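GDSL-like Lipase/Acylhydrolase family protein (Neisseria meningitidis, PDB 4K7J) removes O-acetyl groups from peptidoglycan, probably by the serine-esterase mechanism of the SGNH hydrolase family. Local coordinates at residues Q160-T163 with T168-A171; G106-L111 with W195-I200; K42-A47 with E370-A375. All blocks are in the same frame, centred on the assembly; numbering follows the deposited sequence.

From the N terminus, helix 38-47 supplies the first half of contact 3, which closes only at the C-terminal end of helix 354-373 and so encloses nearly the whole modelled chain. Inside that loop, contact 2 brings Trp108, just before strand 109-112, to strand 195-203 of the same antiparallel sheet. Nested deeper, contact 1 is the hairpin of 160-163 and 168-171, at the edge of the second antiparallel sheet. No loops cross. Contacts 1 and 2 touch, Thr161 O lying 3.1 Å from Trp195 NE1 in a probable hydrogen bond; contact 3, its centre about 36 Å from that of contact 2, joins helices of the alpha/beta part.

Contact 1 (Q160-T163 with T168-A171); sequences QTLT and TVSA
Leu162 and Val169 run alongside each other in the same direction on one face of a two-stranded antiparallel hairpin, with Leu162 CD1 3.8 Å from Val169 CB. The leucine reaches its neighbour because chi1 (46°) sets CG between its own backbone N and carbonyl carbon, and CD1 then swings across to the next strand. The two residues form a hydrogen-bonded pair: Leu162 N donates to Val169 O at 2.9 Å, and Val169 N returns a bond of 2.8 Å to Leu162 O, with an angle of 171° at the hydrogen. Two residues further along, past the Thr161-Ser170 pair, Ala171 N reaches Gln160 O at 3.0 Å.

The other face carries the non-hydrogen-bonded pairs Thr161-Ser170 and Thr163-Thr168. Here the contact is made by methyl groups: Thr161 and Thr168 are set diagonally across the strands, their CG2 atoms 3.9 Å apart. Thr161 CG2 also lies 3.9 Å from Ser170 CB, so it rests between two residues of the facing strand. Between the bonded pairs, Thr161 CA comes within 3.3 Å of Val169 O in a CA-H...O contact.

Strand 167-170 is an outermost strand of its five-stranded sheet, while 161-164 pairs on its far side with 187-191. The Leu162-Val169 face lies against the second sheet, Leu162 on Trp195 and Ile197, Val169 on Leu179 and Thr181, so this edge hairpin contributes to the core of a beta sandwich. The Gln160 amide is engaged outside the hairpin, OE1 with Leu157 N and NE2 with Pro194 O. The chemistry is thus divided by face: aliphatic carbon goes to the interior, hydroxyl-bearing residues occupy the more exposed side, and three nearly straight backbone bonds fix the register between them.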
loop_
_atom_site.group_PDB
_atom_site.type_symbol
_atom_site.label_atom_id
_atom_site.label_comp_id
_atom_site.label_asym_id
_atom_site.label_seq_id
_atom_site.Cartn_x
_atom_site.Cartn_y
_atom_site.Cartn_z
ATOM N N GLN A 160 24.750 -12.856 9.744
ATOM C CA GLN A 160 24.531 -11.830 10.758
ATOM C C GLN A 160 23.212 -12.038 11.509
ATOM O O GLN A 160 22.256 -12.581 10.958
ATOM C CB GLN A 160 24.501 -10.465 10.065
ATOM C CG GLN A 160 24.793 -9.259 10.930
ATOM C CD GLN A 160 24.916 -7.985 10.101
ATOM O OE1 GLN A 160 25.548 -7.977 9.054
ATOM N NE2 GLN A 160 24.307 -6.908 10.571
ATOM N N THR A 161 23.163 -11.596 12.760
ATOM C CA THR A 161 21.962 -11.747 13.576
ATOM C C THR A 161 21.401 -10.399 14.009
ATOM O O THR A 161 22.078 -9.377 13.927
ATOM C CB THR A 161 22.247 -12.555 14.864
ATOM O OG1 THR A 161 23.254 -11.886 15.622
ATOM C CG2 THR A 161 22.724 -13.960 14.529
ATOM N N LEU A 162 20.154 -10.416 14.457
ATOM C CA LEU A 162 19.569 -9.313 15.207
ATOM C C LEU A 162 18.665 -9.963 16.233
ATOM O O LEU A 162 18.508 -11.191 16.231
ATOM C CB LEU A 162 18.797 -8.322 14.297
ATOM C CG LEU A 162 17.824 -8.824 13.226
ATOM C CD1 LEU A 162 16.541 -9.377 13.830
ATOM C CD2 LEU A 162 17.512 -7.694 12.211
ATOM N N THR A 163 18.071 -9.165 17.114
ATOM C CA THR A 163 17.148 -9.733 18.076
ATOM C C THR A 163 15.796 -9.069 17.963
ATOM O O THR A 163 15.706 -7.870 17.738
ATOM C CB THR A 163 17.645 -9.607 19.534
ATOM O OG1 THR A 163 17.640 -8.230 19.922
ATOM C CG2 THR A 163 19.059 -10.194 19.703
ATOM N N THR A 168 17.025 -14.283 19.228
ATOM C CA THR A 168 18.006 -14.188 18.163
ATOM C C THR A 168 17.476 -14.657 16.808
ATOM O O THR A 168 17.010 -15.787 16.648
ATOM C CB THR A 168 19.287 -14.954 18.530
ATOM O OG1 THR A 168 19.844 -14.381 19.716
ATOM C CG2 THR A 168 20.321 -14.889 17.410
ATOM N N VAL A 169 17.566 -13.772 15.828
ATOM C CA VAL A 169 17.080 -14.054 14.484
ATOM C C VAL A 169 18.247 -13.863 13.526
ATOM O O VAL A 169 18.882 -12.819 13.549
ATOM C CB VAL A 169 15.925 -13.107 14.128
ATOM C CG1 VAL A 169 15.478 -13.308 12.696
ATOM C CG2 VAL A 169 14.765 -13.301 15.108
ATOM N N SER A 170 18.512 -14.862 12.686
ATOM C CA SER A 170 19.675 -14.836 11.808
ATOM C C SER A 170 19.307 -14.812 10.326
ATOM O O SER A 170 18.316 -15.410 9.907
ATOM C CB SER A 170 20.552 -16.061 12.074
ATOM O OG SER A 170 19.857 -17.243 11.726
ATOM N N ALA A 171 20.125 -14.115 9.539
ATOM C CA ALA A 171 20.008 -14.121 8.096
ATOM C C ALA A 171 20.476 -15.478 7.601
ATOM O O ALA A 171 21.157 -16.198 8.328
ATOM C CB ALA A 171 20.887 -13.029 7.487
#

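Contact 2 (G106-L111 with W195-I200)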
loop_
_atom_site.group_PDB
_atom_site.type_symbol
_atom_site.label_atom_id
_atom_site.label_comp_id
_atom_site.label_asym_id
_atom_site.label_seq_id
_atom_site.Cartn_x
_atom_site.Cartn_y
_atom_site.Cartn_z
ATOM N N GLY A 106 13.073 4.877 17.970
ATOM C CA GLY A 106 14.364 4.244 17.801
ATOM C C GLY A 106 15.343 5.130 17.074
ATOM O O GLY A 106 15.040 6.284 16.776
ATOM N N ASN A 107 16.512 4.590 16.763
ATOM C CA ASN A 107 17.564 5.390 16.140
ATOM C C ASN A 107 17.853 5.005 14.692
ATOM O O ASN A 107 18.812 5.488 14.098
ATOM C CB ASN A 107 18.847 5.328 16.970
ATOM C CG ASN A 107 19.355 3.902 17.172
ATOM O OD1 ASN A 107 19.026 2.994 16.409
ATOM N ND2 ASN A 107 20.185 3.709 18.198
ATOM N N TRP A 108 17.027 4.132 14.126
ATOM C CA TRP A 108 17.158 3.784 12.707
ATOM C C TRP A 108 16.922 5.011 11.809
ATOM O O TRP A 108 16.159 5.916 12.166
ATOM C CB TRP A 108 16.189 2.654 12.336
ATOM C CG TRP A 108 16.442 1.353 13.062
ATOM C CD1 TRP A 108 17.402 1.107 14.007
ATOM C CD2 TRP A 108 15.713 0.132 12.904
ATOM N NE1 TRP A 108 17.313 -0.197 14.438
ATOM C CE2 TRP A 108 16.279 -0.812 13.780
ATOM C CE3 TRP A 108 14.635 -0.254 12.098
ATOM C CZ2 TRP A 108 15.808 -2.124 13.870
ATOM C CZ3 TRP A 108 14.163 -1.545 12.195
ATOM C CH2 TRP A 108 14.750 -2.469 13.073
ATOM N N GLN A 109 17.575 5.047 10.650
ATOM C CA GLN A 109 17.372 6.158 9.715
ATOM C C GLN A 109 16.753 5.708 8.397
ATOM O O GLN A 109 17.364 4.937 7.666
ATOM C CB GLN A 109 18.690 6.884 9.437
ATOM C CG GLN A 109 18.503 8.064 8.476
ATOM C CD GLN A 109 17.534 9.116 9.023
ATOM O OE1 GLN A 109 17.607 9.495 10.203
ATOM N NE2 GLN A 109 16.614 9.586 8.166
ATOM N N SER A 110 15.554 6.203 8.083
ATOM C CA SER A 110 14.875 5.809 6.845
ATOM C C SER A 110 15.433 6.503 5.601
ATOM O O SER A 110 16.063 7.557 5.682
ATOM C CB SER A 110 13.369 6.064 6.935
ATOM O OG SER A 110 13.118 7.458 7.075
ATOM N N LEU A 111 15.188 5.880 4.454
ATOM C CA LEU A 111 15.581 6.399 3.153
ATOM C C LEU A 111 14.516 5.911 2.180
ATOM O O LEU A 111 14.110 4.745 2.248
ATOM C CB LEU A 111 16.950 5.843 2.754
ATOM C CG LEU A 111 17.381 6.162 1.327
ATOM C CD1 LEU A 111 17.720 7.634 1.239
ATOM C CD2 LEU A 111 18.546 5.284 0.868
ATOM N N TRP A 195 22.264 -3.320 9.583
ATOM C CA TRP A 195 21.394 -3.942 8.598
ATOM C C TRP A 195 20.645 -2.851 7.837
ATOM O O TRP A 195 20.496 -1.734 8.335
ATOM C CB TRP A 195 20.295 -4.733 9.296
ATOM C CG TRP A 195 20.670 -5.975 10.015
ATOM C CD1 TRP A 195 21.354 -6.078 11.195
ATOM C CD2 TRP A 195 20.300 -7.306 9.647
ATOM N NE1 TRP A 195 21.466 -7.401 11.559
ATOM C CE2 TRP A 195 20.815 -8.173 10.632
ATOM C CE3 TRP A 195 19.583 -7.853 8.572
ATOM C CZ2 TRP A 195 20.643 -9.561 10.570
ATOM C CZ3 TRP A 195 19.419 -9.225 8.509
ATOM C CH2 TRP A 195 19.941 -10.062 9.508
ATOM N N ASP A 196 20.102 -3.202 6.673
ATOM C CA ASP A 196 19.001 -2.426 6.098
ATOM C C ASP A 196 17.711 -3.192 6.315
ATOM O O ASP A 196 17.673 -4.403 6.122
ATOM C CB ASP A 196 19.218 -2.161 4.605
ATOM C CG ASP A 196 20.320 -1.142 4.349
ATOM O OD1 ASP A 196 20.724 -0.446 5.306
ATOM O OD2 ASP A 196 20.773 -1.037 3.194
ATOM N N ILE A 197 16.663 -2.494 6.722
ATOM C CA ILE A 197 15.368 -3.133 7.009
ATOM C C ILE A 197 14.286 -2.496 6.127
ATOM O O ILE A 197 14.265 -1.275 5.948
ATOM C CB ILE A 197 14.963 -2.947 8.501
ATOM C CG1 ILE A 197 16.064 -3.433 9.448
ATOM C CG2 ILE A 197 13.640 -3.646 8.809
ATOM C CD1 ILE A 197 16.317 -4.940 9.423
ATOM N N GLY A 198 13.407 -3.321 5.572
ATOM C CA GLY A 198 12.310 -2.853 4.746
ATOM C C GLY A 198 11.048 -2.887 5.578
ATOM O O GLY A 198 11.097 -2.638 6.774
ATOM N N PHE A 199 9.914 -3.189 4.959
ATOM C CA PHE A 199 8.673 -3.228 5.710
ATOM C C PHE A 199 8.708 -4.429 6.637
ATOM O O PHE A 199 9.388 -5.421 6.364
ATOM C CB PHE A 199 7.467 -3.307 4.781
ATOM C CG PHE A 199 7.045 -1.976 4.210
ATOM C CD1 PHE A 199 7.795 -1.362 3.219
ATOM C CD2 PHE A 199 5.896 -1.347 4.664
ATOM C CE1 PHE A 199 7.417 -0.135 2.698
ATOM C CE2 PHE A 199 5.497 -0.123 4.133
ATOM C CZ PHE A 199 6.261 0.480 3.147
ATOM N N ILE A 200 7.959 -4.322 7.721
ATOM C CA ILE A 200 7.897 -5.330 8.762
ATOM C C ILE A 200 6.443 -5.758 8.918
ATOM O O ILE A 200 5.569 -4.926 9.160
ATOM C CB ILE A 200 8.366 -4.743 10.095
ATOM C CG1 ILE A 200 9.833 -4.328 10.012
ATOM C CG2 ILE A 200 8.134 -5.727 11.230
ATOM C CD1 ILE A 200 10.341 -3.674 11.270
#
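With chi1 at -63°, Trp108 sets CG anti to its carbonyl carbon, beside the backbone N, which directs the indole at Ile197, whose chi1 of -54° likewise places CG1 next to the main-chain nitrogen and presents it to the ring. The contact lies in the core between two antiparallel sheets packed as a beta sandwich, consistent with the galactose-binding-like (GBD clan) family of the N-terminal region. Trp108 stands just before strand 109-112, and Ile197 and Ile200 both belong to strand 195-203 of the same five-stranded sheet; they meet on its inner face, the one turned to the second sheet. Strand 125-128 lies between these strands in the sheet order, and accordingly no hydrogen bond joins the segments; side chains alone make the contact.

The approach is oblique. Ile197 CG1 lies 4.3 Å from the centroid of the six-membered ring of Trp108 and 30° off its normal, an off-centre CH-pi contact. It is displaced toward the outer end of the benzo ring, as its distances of 3.8 Å to Trp108 CZ3 and 4.0 Å to Trp108 CH2 indicate. Ile197 CG2 also stands 4.0 Å from Trp108 CZ3, so both branches of the isoleucine bear on one corner of the indole.

All three residues are buried. Ile189, on strand 187-191 of the other sheet, touches both Trp108 and Ile200, which is the geometric evidence that this cluster bridges the sheets. Thr129 lies against Trp108 and Ile197 as well. Ile200 makes the remaining, looser approach: its terminal methyl comes to the edge of the indole, near the ring plane, where Ile200 CD1 ends 4.5 Å from Trp108 CZ3.

Contact 3 (K42-A47 with E370-A375)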
loop_
_atom_site.group_PDB
_atom_site.type_symbol
_atom_site.label_atom_id
_atom_site.label_comp_id
_atom_site.label_asym_id
_atom_site.label_seq_id
_atom_site.Cartn_x
_atom_site.Cartn_y
_atom_site.Cartn_z
ATOM N N LYS A 42 -11.132 -17.241 -0.730
ATOM C CA LYS A 42 -10.425 -17.071 0.538
ATOM C C LYS A 42 -11.096 -16.019 1.437
ATOM O O LYS A 42 -11.209 -16.222 2.646
ATOM C CB LYS A 42 -8.948 -16.744 0.311
ATOM C CG LYS A 42 -8.160 -16.587 1.600
ATOM C CD LYS A 42 -6.675 -16.362 1.341
ATOM C CE LYS A 42 -5.958 -16.086 2.651
ATOM N NZ LYS A 42 -4.498 -15.846 2.477
ATOM N N LEU A 43 -11.557 -14.914 0.853
ATOM C CA LEU A 43 -12.236 -13.877 1.643
ATOM C C LEU A 43 -13.498 -14.417 2.298
ATOM O O LEU A 43 -13.712 -14.214 3.497
ATOM C CB LEU A 43 -12.589 -12.652 0.794
ATOM C CG LEU A 43 -12.351 -11.273 1.426
ATOM C CD1 LEU A 43 -13.308 -10.261 0.854
ATOM C CD2 LEU A 43 -12.412 -11.262 2.952
ATOM N N GLN A 44 -14.330 -15.108 1.516
ATOM C CA GLN A 44 -15.561 -15.695 2.047
ATOM C C GLN A 44 -15.297 -16.635 3.229
ATOM O O GLN A 44 -15.976 -16.562 4.251
ATOM C CB GLN A 44 -16.347 -16.431 0.950
ATOM C CG GLN A 44 -16.817 -15.554 -0.221
ATOM C CD GLN A 44 -18.050 -14.709 0.090
ATOM O OE1 GLN A 44 -18.425 -14.518 1.251
ATOM N NE2 GLN A 44 -18.690 -14.201 -0.959
ATOM N N SER A 45 -14.307 -17.514 3.107
ATOM C CA SER A 45 -14.027 -18.434 4.206
ATOM C C SER A 45 -13.503 -17.699 5.435
ATOM O O SER A 45 -13.838 -18.071 6.554
ATOM C CB SER A 45 -13.109 -19.587 3.791
ATOM O OG SER A 45 -11.976 -19.123 3.086
ATOM N N VAL A 46 -12.698 -16.656 5.233
ATOM C CA VAL A 46 -12.311 -15.789 6.348
ATOM C C VAL A 46 -13.567 -15.191 6.968
ATOM O O VAL A 46 -13.726 -15.193 8.192
ATOM C CB VAL A 46 -11.370 -14.639 5.922
ATOM C CG1 VAL A 46 -11.238 -13.626 7.046
ATOM C CG2 VAL A 46 -10.000 -15.174 5.547
ATOM N N ALA A 47 -14.463 -14.702 6.109
ATOM C CA ALA A 47 -15.736 -14.130 6.539
ATOM C C ALA A 47 -16.511 -15.082 7.440
ATOM O O ALA A 47 -17.196 -14.648 8.363
ATOM C CB ALA A 47 -16.588 -13.731 5.331
ATOM N N GLU A 370 -20.092 -4.938 -1.117
ATOM C CA GLU A 370 -21.186 -5.236 -2.039
ATOM C C GLU A 370 -20.789 -6.366 -2.954
ATOM O O GLU A 370 -21.586 -7.264 -3.236
ATOM C CB GLU A 370 -21.511 -4.028 -2.915
ATOM C CG GLU A 370 -22.256 -2.908 -2.229
ATOM C CD GLU A 370 -22.688 -1.831 -3.213
ATOM O OE1 GLU A 370 -22.587 -2.076 -4.434
ATOM O OE2 GLU A 370 -23.119 -0.741 -2.769
ATOM N N LEU A 371 -19.547 -6.299 -3.425
ATOM C CA LEU A 371 -19.048 -7.240 -4.411
ATOM C C LEU A 371 -19.018 -8.626 -3.804
ATOM O O LEU A 371 -19.386 -9.612 -4.443
ATOM C CB LEU A 371 -17.645 -6.831 -4.884
ATOM C CG LEU A 371 -16.945 -7.747 -5.901
ATOM C CD1 LEU A 371 -17.725 -7.857 -7.200
ATOM C CD2 LEU A 371 -15.531 -7.264 -6.184
ATOM N N VAL A 372 -18.578 -8.685 -2.556
ATOM C CA VAL A 372 -18.480 -9.940 -1.832
ATOM C C VAL A 372 -19.876 -10.486 -1.555
ATOM O O VAL A 372 -20.146 -11.675 -1.758
ATOM C CB VAL A 372 -17.707 -9.738 -0.522
ATOM C CG1 VAL A 372 -17.951 -10.883 0.457
ATOM C CG2 VAL A 372 -16.230 -9.579 -0.825
ATOM N N ARG A 373 -20.764 -9.600 -1.118
ATOM C CA ARG A 373 -22.144 -9.961 -0.819
ATOM C C ARG A 373 -22.859 -10.563 -2.024
ATOM O O ARG A 373 -23.647 -11.492 -1.877
ATOM C CB ARG A 373 -22.904 -8.748 -0.277
ATOM C CG ARG A 373 -24.420 -8.894 -0.284
ATOM C CD ARG A 373 -25.070 -7.865 0.624
ATOM N NE ARG A 373 -24.565 -6.514 0.386
ATOM C CZ ARG A 373 -23.776 -5.850 1.226
ATOM N NH1 ARG A 373 -23.392 -6.412 2.368
ATOM N NH2 ARG A 373 -23.370 -4.623 0.924
ATOM N N SER A 374 -22.557 -10.055 -3.213
ATOM C CA SER A 374 -23.173 -10.547 -4.442
ATOM C C SER A 374 -22.498 -11.803 -4.987
ATOM O O SER A 374 -22.967 -12.385 -5.965
ATOM C CB SER A 374 -23.139 -9.468 -5.522
ATOM O OG SER A 374 -21.848 -9.384 -6.109
ATOM N N ALA A 375 -21.392 -12.215 -4.378
ATOM C CA ALA A 375 -20.680 -13.399 -4.853
ATOM C C ALA A 375 -21.231 -14.704 -4.261
ATOM O O ALA A 375 -21.804 -14.718 -3.164
ATOM C CB ALA A 375 -19.176 -13.268 -4.585
#
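Two helix ends lie near one another here, Gln44 of helix 38-47 and Val372 of helix 354-373 forming the nearest backbone pair, their CA atoms 7.5 Å apart. These are the first and last helices of the modelled chain, joined in the alpha/beta part of the protein. Within 42-47 the helical ladder is intact, Ala47 N bonding Leu43 O. In 370-375 the bonding changes over the last residues: Ser374 N still reaches Glu370 O, an i to i-4 bond, whereas Ala375 N turns back to Val372 O at 3.0 Å, an i to i-3 bond.

Val372 is central, presenting a different methyl to each partner. Its CG2 meets Leu43 CD1 at 3.4 Å, shorter than a normal carbon-carbon van der Waals contact, and the two side chains are roughly perpendicular. Its CG1 is met instead by the Gln44 amide, 3.7 Å from NE2 and 3.8 Å from OE1, the Gln44 and Val372 chains lying antiparallel alongside each other. The glutamine reaches this far because its chain bends at chi2 (-78°), which turns the amide toward the opposing helix. From there Gln44 NE2 donates to Val372 O over 3.0 Å, a weak bond given its 131° angle at the hydrogen, and also lies against Ala375 CB.

Trp81 of helix 68-81 packs on both Leu43 and Val372, so a third helix joins the apolar side of this junction. Chemically, Val372 O takes a second, weak donor from Gln44 NE2 in addition to Ala375 N, while the valine's CG2 methyl supplies the apolar contact with Leu43: one residue of the terminal turn thus serves both a polar and an aliphatic link to the first helix.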